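Long-range contacts in octenoyl-CoA reductase/carboxylase (Streptomyces sp., PDB 4A0S), which probably carboxylates and reduces 2-octenoyl-CoA with the help of NADP(H), providing an unusual extender unit for cinnabaramide polyketide biosynthesis: residues Leu26-Arg31 and Lys48-Gly53; Asp63-Ala68 and Val122-Gly127; Gly134-Val139 and Leu185-His190; Gly221-Ile226 and Glu301-Glu306. One frame throughout, in Å; residues are numbered along the deposited sequence.

Contact 1: residues Leu26-Arg31 and Lys48-Gly53; sequences LALHLR and KSLRLG
Leu26 opens this antiparallel pairing by laying CD1 against CG of Leu52 at 3.7 Å, the two side chains slanting across each other. Ala27 follows as a hydrogen-bonded pair with Gly53: Ala27 N donates to Gly53 O over 2.9 Å, and Gly53 N returns a bond to Ala27 O. Ala27 O has a second donor, His29 ND1 at 2.9 Å, which comes from the face of the carbonyl plane opposite Gly53 N. Leu28 turns to the other face of the sheet, where its CG meets CD2 of Leu50 at 3.8 Å. His29 then pairs with Arg51, each backbone N donating to the other's O, with Arg51 N only 2.7 Å from His29 O. A chi1 of 65° sets His29 CG between its own backbone N and carbonyl carbon; ND1 thus reaches back along the strand, and Arg51 CB makes a CH-pi contact over one ring face, 3.7 Å from the centroid. A leucine here would probably leave Ala27 O with one donor fewer and Arg51 CB without a flat ring to lie on. Leu30 sends CD2 to Leu50 CD2, and a water joins Arg31 N to Ser49 O. The arginine tips diverge, Arg31 to Glu33 and Arg51 to Asp34. Strands 54-56 and 110-112 also pair with strand 24-31 in this antiparallel sheet, while Leu28 and Leu50 rest on helix 393-401.

Contact 2: residues Asp63-Ala68 and Val122-Gly127; sequences DEVLVA and VRTGIG
Leu66 O receives two N-H groups from the facing strand, Val122 N at 2.8 Å and a longer bond from Arg123 N at 3.3 Å. Two residues opposite one make this a classic beta bulge in an otherwise antiparallel pair of the GroES-like domain's sheet, and the psi of -28° at Val122 is the backbone kink that allows it. The Arg123 donor lies in the carbonyl plane on a lone pair, whereas Val122 N comes in almost head-on. At the bulge the two methyls of Val122 meet different residues. CG2, lodged between the backbone N and carbonyl carbon (chi1 -67° for CG1), presses on Leu66 CG at 3.6 Å; CG1 goes to Ala68 CB at 3.6 Å. Leu66 answers with an extended first torsion that slants its branch across the valine.

Arg123 packs CB against Leu66 CB, then bends at its second torsion and doubles back, its NH1 donating to Val122 O at 2.8 Å. That oxygen lies in the guanidinium plane, although the donor sits above the carbonyl plane. NH1 also reaches Ile16 O and NH2 reaches Ala19 O, so backbone carbonyls grip the tip. On the other face of the sheet from Leu66 and Arg123, Val65 and Thr124 lie side by side, with Val65 CG1 3.3 Å from Arg123 O. Beyond them Gly125 N donates to Glu64 O, while the Glu64 carboxylate pairs with Arg105. Strand 176-180 flanks strand 64-73 on its other edge, and helix 2-8 covers Val122 and Ala68 through Leu3 and Val7.

Contact 3: residues Gly134-Val139 and Leu185-His190; sequences GDHVIV and LPKPAH
Ile138 and Leu185 form an antiparallel hydrogen-bonded pair in the sheet of the GroES-like domain, the catalytic-domain fold of the medium-chain dehydrogenases. Ile138 N donates to Leu185 O at 2.8 Å and Leu185 N returns a bond to Ile138 O. Two residues along each chain, Lys187 N donates to His136 O at 3.0 Å, a straight N-H that nevertheless stands above the carbonyl plane. Between these bonds, Val137 CA lies 3.2 Å from Leu185 O in a CA-H...O contact.

Ile138 fills the space beside the crossing chain with separate branches. Its chi1 of 50° wedges CG1 between its own backbone N and carbonyl carbon, and from there CG1 meets Leu185 CB at 3.8 Å. CG2 instead faces Pro188, 4.1 Å from its CD, the two side chains crossing at about a right angle. An alanine here would probably open a gap between Leu185 and Pro188 and leave both with less to pack against.

A second shell surrounds these groups. Asn372 of helix 365-376 touches Ile138, Leu185 and Pro188, and its ND2 donates to Pro186 O; Pro149 of a second subunit packs on Leu185. Strand 117-124 pairs with strand 136-139 on its other edge. The end of Lys187 leads away from strand 136-139 and makes a cation-pi contact with Trp193. The carbonyls of Gly421, Leu191 and Pro188 and a water surround NZ, so at least one N-H is probably shared. That water, in the plane of the His136 ring, joins ND1 to the amine, 2.7 Å from Lys187 NZ.

Contact 4: residues Gly221-Ile226 and Glu301-Glu306; sequences GDIVLI and EKAGRE
Arg305 wraps itself round the end of Ile223, and its side chain can be followed atom by atom. CB already touches, 3.6 Å from Ile223 CD1, and CG stays near the same methyl. The chain runs extended through its second torsion and bends at the third (chi3 -45°), which brings the head group back over the isoleucine. NE passes at 3.8 Å from CD1, and CZ at 3.5 Å, so that Ile223 CD1 sits over the centre of one guanidinium face. At the tip, NH2 donates to Gly221 O over 2.8 Å with an N-H angle of 168°; the oxygen lies in the guanidinium plane. NH1 makes a weak bond to a water that also donates to Gly221 O.

NH2 has a salt bridge to Asp308 OD2 as well, and that carboxylate oxygen accepts Ile223 N, which ties the arginine to the start of the strand. Arg305 O is buried here with no partner. Ile223 reaches the helix end too, its CG2 against Ala303 CB at 3.6 Å and its CD1 beside Ala303 O. Gly304, with positive phi, takes the chain out of the helix. Helix 285-303 leads through this turn into strand 309-312, which lies next to strand 223-226 in the parallel sheet, the packing of a connecting helix on parallel strands that characterises the Rossmann fold of the nucleotide-binding domain.

Contacts 2 and 3 are close neighbours in one sheet, where strands 117-124 and 136-139 run side by side; their centres are 14 Å apart, and Val67 CG2 meets Val139 CG2 at 4.1 Å. Contact 1 belongs to a separate antiparallel sheet, its nearest atoms about 9 Å from contact 2. Its Leu30 side chain is about 9 Å from that of Trp80, which binds NADP, and about 12 Å from bound octanoyl-CoA. Contact 4 lies across the chain's centre from contacts 1 and 2, in the Rossmann domain, its centre 35 Å from that of contact 3; there the side chain of Glu306 is about 8 Å from a bound octanoyl-CoA.

Contact 1: residues Leu26-Arg31 and Lys48-Gly53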
loop_
_atom_site.group_PDB
_atom_site.type_symbol
_atom_site.label_atom_id
_atom_site.label_comp_id
_atom_site.label_asym_id
_atom_site.label_seq_id
_atom_site.Cartn_x
_atom_site.Cartn_y
_atom_site.Cartn_z
ATOM N N LEU A 26 30.919 -32.689 -9.897
ATOM C CA LEU A 26 31.689 -31.603 -10.506
ATOM C C LEU A 26 31.063 -30.253 -10.157
ATOM O O LEU A 26 29.854 -30.042 -10.307
ATOM C CB LEU A 26 31.754 -31.791 -12.022
ATOM C CG LEU A 26 32.643 -30.860 -12.852
ATOM C CD1 LEU A 26 34.085 -30.984 -12.400
ATOM C CD2 LEU A 26 32.519 -31.196 -14.329
ATOM N N ALA A 27 31.887 -29.340 -9.680
ATOM C CA ALA A 27 31.376 -28.041 -9.263
ATOM C C ALA A 27 32.365 -26.934 -9.528
ATOM O O ALA A 27 33.564 -27.094 -9.299
ATOM C CB ALA A 27 31.030 -28.067 -7.786
ATOM N N LEU A 28 31.834 -25.808 -9.996
ATOM C CA LEU A 28 32.560 -24.565 -10.012
ATOM C C LEU A 28 32.542 -24.094 -8.582
ATOM O O LEU A 28 31.472 -23.915 -8.002
ATOM C CB LEU A 28 31.872 -23.535 -10.906
ATOM C CG LEU A 28 32.713 -22.285 -11.177
ATOM C CD1 LEU A 28 33.905 -22.593 -12.117
ATOM C CD2 LEU A 28 31.827 -21.192 -11.727
ATOM N N HIS A 29 33.725 -23.918 -8.001
ATOM C CA HIS A 29 33.782 -23.534 -6.603
ATOM C C HIS A 29 34.982 -22.691 -6.281
ATOM O O HIS A 29 35.923 -22.559 -7.081
ATOM C CB HIS A 29 33.783 -24.775 -5.711
ATOM C CG HIS A 29 34.995 -25.632 -5.881
ATOM N ND1 HIS A 29 35.131 -26.523 -6.925
ATOM C CD2 HIS A 29 36.125 -25.734 -5.142
ATOM C CE1 HIS A 29 36.298 -27.135 -6.821
ATOM N NE2 HIS A 29 36.919 -26.679 -5.746
ATOM N N LEU A 30 34.930 -22.122 -5.088
ATOM C CA LEU A 30 36.061 -21.423 -4.525
ATOM C C LEU A 30 36.595 -22.248 -3.377
ATOM O O LEU A 30 35.904 -23.143 -2.854
ATOM C CB LEU A 30 35.631 -20.051 -4.038
ATOM C CG LEU A 30 34.965 -19.172 -5.100
ATOM C CD1 LEU A 30 34.301 -18.031 -4.384
ATOM C CD2 LEU A 30 35.970 -18.686 -6.134
ATOM N N ARG A 31 37.823 -21.930 -2.986
ATOM C CA ARG A 31 38.510 -22.614 -1.921
ATOM C C ARG A 31 38.752 -21.612 -0.807
ATOM O O ARG A 31 39.207 -20.500 -1.058
ATOM C CB ARG A 31 39.840 -23.173 -2.437
ATOM C CG ARG A 31 39.697 -24.253 -3.514
ATOM C CD ARG A 31 39.214 -25.584 -2.941
ATOM N NE ARG A 31 40.184 -26.154 -1.999
ATOM C CZ ARG A 31 39.864 -26.866 -0.918
ATOM N NH1 ARG A 31 38.593 -27.108 -0.626
ATOM N NH2 ARG A 31 40.822 -27.332 -0.124
ATOM N N LYS A 48 41.328 -16.788 -11.551
ATOM C CA LYS A 48 42.433 -17.184 -10.675
ATOM C C LYS A 48 41.933 -17.872 -9.403
ATOM O O LYS A 48 42.658 -18.644 -8.769
ATOM C CB LYS A 48 43.323 -15.985 -10.346
ATOM C CG LYS A 48 43.980 -15.390 -11.567
ATOM C CD LYS A 48 45.004 -14.345 -11.196
ATOM C CE LYS A 48 45.772 -13.874 -12.429
ATOM N NZ LYS A 48 46.379 -15.011 -13.189
ATOM N N SER A 49 40.675 -17.617 -9.058
ATOM C CA SER A 49 40.075 -18.174 -7.853
ATOM C C SER A 49 39.161 -19.342 -8.157
ATOM O O SER A 49 39.153 -20.331 -7.420
ATOM C CB SER A 49 39.292 -17.100 -7.129
ATOM O OG SER A 49 38.305 -16.597 -8.006
ATOM N N LEU A 50 38.386 -19.231 -9.235
ATOM C CA LEU A 50 37.451 -20.284 -9.620
ATOM C C LEU A 50 38.145 -21.614 -9.845
ATOM O O LEU A 50 39.181 -21.674 -10.505
ATOM C CB LEU A 50 36.650 -19.872 -10.849
ATOM C CG LEU A 50 35.576 -18.832 -10.515
ATOM C CD1 LEU A 50 34.915 -18.291 -11.778
ATOM C CD2 LEU A 50 34.515 -19.395 -9.550
ATOM N N ARG A 51 37.591 -22.667 -9.253
ATOM C CA ARG A 51 38.107 -24.025 -9.407
ATOM C C ARG A 51 36.996 -24.866 -9.988
ATOM O O ARG A 51 35.822 -24.617 -9.706
ATOM C CB ARG A 51 38.528 -24.634 -8.067
ATOM C CG ARG A 51 39.350 -23.726 -7.145
ATOM C CD ARG A 51 40.839 -23.716 -7.472
ATOM N NE ARG A 51 41.464 -22.470 -7.013
ATOM C CZ ARG A 51 42.687 -22.055 -7.352
ATOM N NH1 ARG A 51 43.449 -22.788 -8.151
ATOM N NH2 ARG A 51 43.152 -20.901 -6.884
ATOM N N LEU A 52 37.355 -25.833 -10.827
ATOM C CA LEU A 52 36.382 -26.807 -11.272
ATOM C C LEU A 52 36.896 -28.180 -10.924
ATOM O O LEU A 52 37.942 -28.605 -11.414
ATOM C CB LEU A 52 36.113 -26.698 -12.769
ATOM C CG LEU A 52 34.949 -27.539 -13.285
ATOM C CD1 LEU A 52 33.619 -27.028 -12.742
ATOM C CD2 LEU A 52 34.952 -27.487 -14.817
ATOM N N GLY A 53 36.150 -28.866 -10.062
ATOM C CA GLY A 53 36.525 -30.204 -9.637
ATOM C C GLY A 53 35.438 -30.815 -8.784
ATOM O O GLY A 53 34.421 -30.153 -8.454
HETATM O O HOH W 1 39.317 -20.419 -4.653
#

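Contact 2: residues Asp63-Ala68 and Val122-Gly127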
loop_
_atom_site.group_PDB
_atom_site.type_symbol
_atom_site.label_atom_id
_atom_site.label_comp_id
_atom_site.label_asym_id
_atom_site.label_seq_id
_atom_site.Cartn_x
_atom_site.Cartn_y
_atom_site.Cartn_z
ATOM N N ASP A 63 13.891 -30.622 3.899
ATOM C CA ASP A 63 13.117 -29.639 3.157
ATOM C C ASP A 63 13.866 -29.308 1.861
ATOM O O ASP A 63 13.525 -28.365 1.157
ATOM C CB ASP A 63 12.957 -28.378 3.985
ATOM C CG ASP A 63 14.288 -27.700 4.263
ATOM O OD1 ASP A 63 15.330 -28.407 4.344
ATOM O OD2 ASP A 63 14.309 -26.454 4.384
ATOM N N GLU A 64 14.878 -30.105 1.550
ATOM C CA GLU A 64 15.717 -29.803 0.401
ATOM C C GLU A 64 15.507 -30.747 -0.751
ATOM O O GLU A 64 14.990 -31.844 -0.588
ATOM C CB GLU A 64 17.178 -29.833 0.795
ATOM C CG GLU A 64 17.645 -28.567 1.464
ATOM C CD GLU A 64 19.014 -28.733 2.086
ATOM O OE1 GLU A 64 19.620 -29.815 1.941
ATOM O OE2 GLU A 64 19.493 -27.786 2.740
ATOM N N VAL A 65 15.964 -30.314 -1.919
ATOM C CA VAL A 65 15.834 -31.087 -3.124
ATOM C C VAL A 65 17.182 -31.089 -3.797
ATOM O O VAL A 65 17.865 -30.071 -3.823
ATOM C CB VAL A 65 14.774 -30.468 -4.052
ATOM C CG1 VAL A 65 14.721 -31.196 -5.339
ATOM C CG2 VAL A 65 13.390 -30.505 -3.373
ATOM N N LEU A 66 17.582 -32.260 -4.283
ATOM C CA LEU A 66 18.819 -32.353 -5.014
ATOM C C LEU A 66 18.409 -32.242 -6.449
ATOM O O LEU A 66 17.588 -33.015 -6.917
ATOM C CB LEU A 66 19.503 -33.677 -4.752
ATOM C CG LEU A 66 20.839 -33.860 -5.461
ATOM C CD1 LEU A 66 21.900 -32.845 -4.977
ATOM C CD2 LEU A 66 21.251 -35.286 -5.168
ATOM N N VAL A 67 18.986 -31.273 -7.136
ATOM C CA VAL A 67 18.671 -31.022 -8.525
ATOM C C VAL A 67 19.889 -31.427 -9.335
ATOM O O VAL A 67 20.994 -31.045 -8.973
ATOM C CB VAL A 67 18.403 -29.511 -8.747
ATOM C CG1 VAL A 67 18.226 -29.179 -10.227
ATOM C CG2 VAL A 67 17.197 -29.077 -7.944
ATOM N N ALA A 68 19.682 -32.229 -10.387
ATOM C CA ALA A 68 20.710 -32.442 -11.406
ATOM C C ALA A 68 20.634 -31.183 -12.236
ATOM O O ALA A 68 19.665 -30.972 -12.950
ATOM C CB ALA A 68 20.402 -33.670 -12.273
ATOM N N VAL A 122 16.295 -34.820 -8.661
ATOM C CA VAL A 122 16.751 -36.205 -8.572
ATOM C C VAL A 122 16.459 -36.820 -7.199
ATOM O O VAL A 122 16.251 -38.028 -7.083
ATOM C CB VAL A 122 18.226 -36.362 -9.010
ATOM C CG1 VAL A 122 18.360 -36.068 -10.495
ATOM C CG2 VAL A 122 19.133 -35.441 -8.216
ATOM N N ARG A 123 16.415 -35.990 -6.165
ATOM C CA ARG A 123 16.042 -36.455 -4.831
ATOM C C ARG A 123 15.313 -35.351 -4.104
ATOM O O ARG A 123 15.574 -34.181 -4.331
ATOM C CB ARG A 123 17.275 -36.854 -4.010
ATOM C CG ARG A 123 18.030 -38.080 -4.533
ATOM C CD ARG A 123 17.256 -39.362 -4.264
ATOM N NE ARG A 123 18.061 -40.542 -4.583
ATOM C CZ ARG A 123 18.295 -41.002 -5.811
ATOM N NH1 ARG A 123 17.811 -40.389 -6.898
ATOM N NH2 ARG A 123 19.046 -42.076 -5.954
ATOM N N THR A 124 14.408 -35.735 -3.219
ATOM C CA THR A 124 13.737 -34.776 -2.366
ATOM C C THR A 124 13.833 -35.270 -0.945
ATOM O O THR A 124 13.752 -36.492 -0.691
ATOM C CB THR A 124 12.241 -34.645 -2.718
ATOM O OG1 THR A 124 11.569 -35.877 -2.420
ATOM C CG2 THR A 124 12.045 -34.312 -4.188
ATOM N N GLY A 125 13.992 -34.334 -0.018
ATOM C CA GLY A 125 13.972 -34.653 1.396
ATOM C C GLY A 125 12.584 -35.130 1.793
ATOM O O GLY A 125 11.604 -34.886 1.073
ATOM N N ILE A 126 12.488 -35.780 2.953
ATOM C CA ILE A 126 11.232 -36.395 3.382
ATOM C C ILE A 126 10.165 -35.362 3.697
ATOM O O ILE A 126 8.982 -35.688 3.835
ATOM C CB ILE A 126 11.426 -37.317 4.590
ATOM C CG1 ILE A 126 12.024 -36.538 5.781
ATOM C CG2 ILE A 126 12.298 -38.509 4.160
ATOM C CD1 ILE A 126 11.776 -37.207 7.148
ATOM N N GLY A 127 10.601 -34.116 3.846
ATOM C CA GLY A 127 9.681 -33.015 4.108
ATOM C C GLY A 127 9.315 -32.229 2.871
ATOM O O GLY A 127 8.633 -31.208 2.960
#

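Contact 3: residues Gly134-Val139 and Leu185-His190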
loop_
_atom_site.group_PDB
_atom_site.type_symbol
_atom_site.label_atom_id
_atom_site.label_comp_id
_atom_site.label_asym_id
_atom_site.label_seq_id
_atom_site.Cartn_x
_atom_site.Cartn_y
_atom_site.Cartn_z
ATOM N N GLY A 134 12.735 -36.285 -11.632
ATOM C CA GLY A 134 12.303 -36.138 -13.012
ATOM C C GLY A 134 11.656 -34.795 -13.321
ATOM O O GLY A 134 11.554 -34.395 -14.475
ATOM N N ASP A 135 11.197 -34.101 -12.281
ATOM C CA ASP A 135 10.523 -32.828 -12.480
ATOM C C ASP A 135 11.510 -31.805 -12.971
ATOM O O ASP A 135 12.608 -31.658 -12.403
ATOM C CB ASP A 135 9.924 -32.311 -11.183
ATOM C CG ASP A 135 8.654 -33.025 -10.808
ATOM O OD1 ASP A 135 8.114 -33.803 -11.631
ATOM O OD2 ASP A 135 8.188 -32.800 -9.687
ATOM N N HIS A 136 11.091 -31.096 -14.013
ATOM C CA HIS A 136 11.887 -30.034 -14.593
ATOM C C HIS A 136 11.641 -28.774 -13.802
ATOM O O HIS A 136 10.499 -28.329 -13.648
ATOM C CB HIS A 136 11.510 -29.831 -16.052
ATOM C CG HIS A 136 12.041 -30.900 -16.955
ATOM N ND1 HIS A 136 12.117 -30.743 -18.322
ATOM C CD2 HIS A 136 12.569 -32.119 -16.684
ATOM C CE1 HIS A 136 12.634 -31.835 -18.858
ATOM N NE2 HIS A 136 12.925 -32.682 -17.885
ATOM N N VAL A 137 12.717 -28.220 -13.278
ATOM C CA VAL A 137 12.625 -27.076 -12.398
ATOM C C VAL A 137 13.587 -25.978 -12.784
ATOM O O VAL A 137 14.584 -26.195 -13.469
ATOM C CB VAL A 137 12.924 -27.462 -10.930
ATOM C CG1 VAL A 137 11.880 -28.457 -10.412
ATOM C CG2 VAL A 137 14.328 -28.026 -10.798
ATOM N N ILE A 138 13.264 -24.781 -12.343
ATOM C CA ILE A 138 14.265 -23.770 -12.235
ATOM C C ILE A 138 14.432 -23.589 -10.753
ATOM O O ILE A 138 13.539 -23.927 -9.972
ATOM C CB ILE A 138 13.872 -22.485 -12.933
ATOM C CG1 ILE A 138 12.462 -22.072 -12.504
ATOM C CG2 ILE A 138 13.998 -22.679 -14.441
ATOM C CD1 ILE A 138 12.096 -20.638 -12.845
ATOM N N VAL A 139 15.600 -23.122 -10.367
ATOM C CA VAL A 139 15.854 -22.801 -8.996
ATOM C C VAL A 139 16.107 -21.316 -9.004
ATOM O O VAL A 139 16.877 -20.818 -9.841
ATOM C CB VAL A 139 17.080 -23.533 -8.456
ATOM C CG1 VAL A 139 17.446 -22.996 -7.075
ATOM C CG2 VAL A 139 16.842 -25.043 -8.451
ATOM N N LEU A 185 10.685 -23.841 -8.822
ATOM C CA LEU A 185 9.527 -23.559 -9.645
ATOM C C LEU A 185 9.586 -24.465 -10.865
ATOM O O LEU A 185 10.674 -24.867 -11.275
ATOM C CB LEU A 185 9.517 -22.099 -10.075
ATOM C CG LEU A 185 9.317 -21.088 -8.948
ATOM C CD1 LEU A 185 9.564 -19.663 -9.460
ATOM C CD2 LEU A 185 7.923 -21.278 -8.303
ATOM N N PRO A 186 8.422 -24.784 -11.442
ATOM C CA PRO A 186 8.472 -25.556 -12.677
ATOM C C PRO A 186 9.177 -24.763 -13.760
ATOM O O PRO A 186 8.908 -23.568 -13.962
ATOM C CB PRO A 186 6.999 -25.772 -13.037
ATOM C CG PRO A 186 6.239 -24.775 -12.269
ATOM C CD PRO A 186 7.033 -24.489 -11.019
ATOM N N LYS A 187 10.117 -25.416 -14.410
ATOM C CA LYS A 187 10.808 -24.817 -15.532
ATOM C C LYS A 187 9.800 -24.505 -16.629
ATOM O O LYS A 187 8.967 -25.347 -16.958
ATOM C CB LYS A 187 11.851 -25.792 -16.059
ATOM C CG LYS A 187 12.513 -25.354 -17.346
ATOM C CD LYS A 187 13.298 -26.506 -17.913
ATOM C CE LYS A 187 13.533 -26.325 -19.413
ATOM N NZ LYS A 187 12.267 -26.484 -20.207
ATOM N N PRO A 188 9.866 -23.283 -17.191
ATOM C CA PRO A 188 9.050 -22.942 -18.346
ATOM C C PRO A 188 9.312 -23.973 -19.441
ATOM O O PRO A 188 10.447 -24.123 -19.895
ATOM C CB PRO A 188 9.595 -21.582 -18.755
ATOM C CG PRO A 188 10.045 -20.990 -17.484
ATOM C CD PRO A 188 10.663 -22.134 -16.731
ATOM N N ALA A 189 8.277 -24.714 -19.817
ATOM C CA ALA A 189 8.444 -25.894 -20.675
ATOM C C ALA A 189 9.015 -25.605 -22.086
ATOM O O ALA A 189 9.684 -26.450 -22.683
ATOM C CB ALA A 189 7.135 -26.663 -20.761
ATOM N N HIS A 190 8.756 -24.414 -22.606
ATOM C CA HIS A 190 9.122 -24.091 -23.967
ATOM C C HIS A 190 10.563 -23.620 -24.066
ATOM O O HIS A 190 11.021 -23.268 -25.139
ATOM C CB HIS A 190 8.216 -22.982 -24.463
ATOM C CG HIS A 190 8.373 -21.713 -23.687
ATOM N ND1 HIS A 190 7.803 -21.528 -22.444
ATOM C CD2 HIS A 190 9.071 -20.586 -23.955
ATOM C CE1 HIS A 190 8.119 -20.329 -21.995
ATOM N NE2 HIS A 190 8.881 -19.732 -22.894
HETATM O O HOH W 2 10.782 -28.617 -19.335
#

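Contact 4: residues Gly221-Ile226 and Glu301-Glu306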
loop_
_atom_site.group_PDB
_atom_site.type_symbol
_atom_site.label_atom_id
_atom_site.label_comp_id
_atom_site.label_asym_id
_atom_site.label_seq_id
_atom_site.Cartn_x
_atom_site.Cartn_y
_atom_site.Cartn_z
ATOM N N GLY A 221 2.255 3.173 -18.085
ATOM C CA GLY A 221 2.434 4.600 -18.239
ATOM C C GLY A 221 3.637 5.143 -17.495
ATOM O O GLY A 221 4.115 6.237 -17.794
ATOM N N ASP A 222 4.136 4.374 -16.533
ATOM C CA ASP A 222 5.303 4.772 -15.781
ATOM C C ASP A 222 6.497 4.783 -16.699
ATOM O O ASP A 222 6.649 3.900 -17.529
ATOM C CB ASP A 222 5.571 3.793 -14.643
ATOM C CG ASP A 222 4.801 4.145 -13.388
ATOM O OD1 ASP A 222 4.152 5.230 -13.358
ATOM O OD2 ASP A 222 4.871 3.348 -12.438
ATOM N N ILE A 223 7.334 5.798 -16.534
ATOM C CA ILE A 223 8.598 5.886 -17.235
ATOM C C ILE A 223 9.646 5.374 -16.274
ATOM O O ILE A 223 9.712 5.813 -15.134
ATOM C CB ILE A 223 8.886 7.326 -17.657
ATOM C CG1 ILE A 223 7.869 7.738 -18.719
ATOM C CG2 ILE A 223 10.307 7.441 -18.188
ATOM C CD1 ILE A 223 7.605 9.206 -18.781
ATOM N N VAL A 224 10.437 4.412 -16.715
ATOM C CA VAL A 224 11.379 3.781 -15.821
ATOM C C VAL A 224 12.751 3.920 -16.421
ATOM O O VAL A 224 13.029 3.388 -17.500
ATOM C CB VAL A 224 11.072 2.287 -15.605
ATOM C CG1 VAL A 224 12.059 1.686 -14.633
ATOM C CG2 VAL A 224 9.634 2.092 -15.088
ATOM N N LEU A 225 13.609 4.635 -15.713
ATOM C CA LEU A 225 14.968 4.801 -16.149
ATOM C C LEU A 225 15.737 3.602 -15.664
ATOM O O LEU A 225 15.738 3.293 -14.474
ATOM C CB LEU A 225 15.563 6.062 -15.562
ATOM C CG LEU A 225 16.974 6.401 -16.030
ATOM C CD1 LEU A 225 16.948 6.833 -17.487
ATOM C CD2 LEU A 225 17.537 7.490 -15.159
ATOM N N ILE A 226 16.377 2.906 -16.584
ATOM C CA ILE A 226 17.034 1.677 -16.229
ATOM C C ILE A 226 18.522 1.865 -16.442
ATOM O O ILE A 226 18.982 1.972 -17.572
ATOM C CB ILE A 226 16.517 0.504 -17.076
ATOM C CG1 ILE A 226 14.997 0.380 -16.909
ATOM C CG2 ILE A 226 17.241 -0.801 -16.680
ATOM C CD1 ILE A 226 14.321 -0.402 -17.965
ATOM N N GLU A 301 12.790 14.552 -22.780
ATOM C CA GLU A 301 12.857 14.603 -24.247
ATOM C C GLU A 301 12.422 13.294 -24.868
ATOM O O GLU A 301 11.657 13.286 -25.829
ATOM C CB GLU A 301 14.285 14.859 -24.753
ATOM C CG GLU A 301 14.989 16.106 -24.273
ATOM C CD GLU A 301 16.294 16.363 -25.027
ATOM O OE1 GLU A 301 16.263 16.421 -26.277
ATOM O OE2 GLU A 301 17.351 16.510 -24.372
ATOM N N LYS A 302 12.949 12.193 -24.331
ATOM C CA LYS A 302 12.715 10.876 -24.904
ATOM C C LYS A 302 11.383 10.286 -24.520
ATOM O O LYS A 302 10.690 9.708 -25.364
ATOM C CB LYS A 302 13.837 9.915 -24.518
ATOM C CG LYS A 302 15.158 10.352 -25.056
ATOM C CD LYS A 302 16.255 9.384 -24.706
ATOM C CE LYS A 302 17.583 9.902 -25.251
ATOM N NZ LYS A 302 17.579 10.055 -26.737
ATOM N N ALA A 303 11.035 10.421 -23.243
ATOM C CA ALA A 303 9.904 9.701 -22.679
ATOM C C ALA A 303 8.752 10.621 -22.312
ATOM O O ALA A 303 7.672 10.154 -22.001
ATOM C CB ALA A 303 10.348 8.907 -21.458
ATOM N N GLY A 304 8.993 11.923 -22.316
ATOM C CA GLY A 304 7.934 12.892 -22.055
ATOM C C GLY A 304 7.885 13.429 -20.641
ATOM O O GLY A 304 7.353 14.506 -20.405
ATOM N N ARG A 305 8.444 12.683 -19.693
ATOM C CA ARG A 305 8.497 13.119 -18.300
ATOM C C ARG A 305 9.758 12.620 -17.630
ATOM O O ARG A 305 10.430 11.741 -18.145
ATOM C CB ARG A 305 7.298 12.570 -17.503
ATOM C CG ARG A 305 5.943 12.872 -18.098
ATOM C CD ARG A 305 4.816 12.385 -17.188
ATOM N NE ARG A 305 5.034 11.035 -16.671
ATOM C CZ ARG A 305 4.545 9.930 -17.218
ATOM N NH1 ARG A 305 3.828 9.986 -18.328
ATOM N NH2 ARG A 305 4.798 8.755 -16.661
ATOM N N GLU A 306 10.049 13.163 -16.459
ATOM C CA GLU A 306 11.040 12.572 -15.575
ATOM C C GLU A 306 10.672 11.134 -15.255
ATOM O O GLU A 306 9.496 10.774 -15.223
ATOM C CB GLU A 306 11.150 13.358 -14.279
ATOM C CG GLU A 306 11.754 14.736 -14.451
ATOM C CD GLU A 306 11.454 15.627 -13.252
ATOM O OE1 GLU A 306 10.255 15.804 -12.907
ATOM O OE2 GLU A 306 12.412 16.132 -12.646
HETATM O O HOH W 3 1.528 7.587 -19.033
#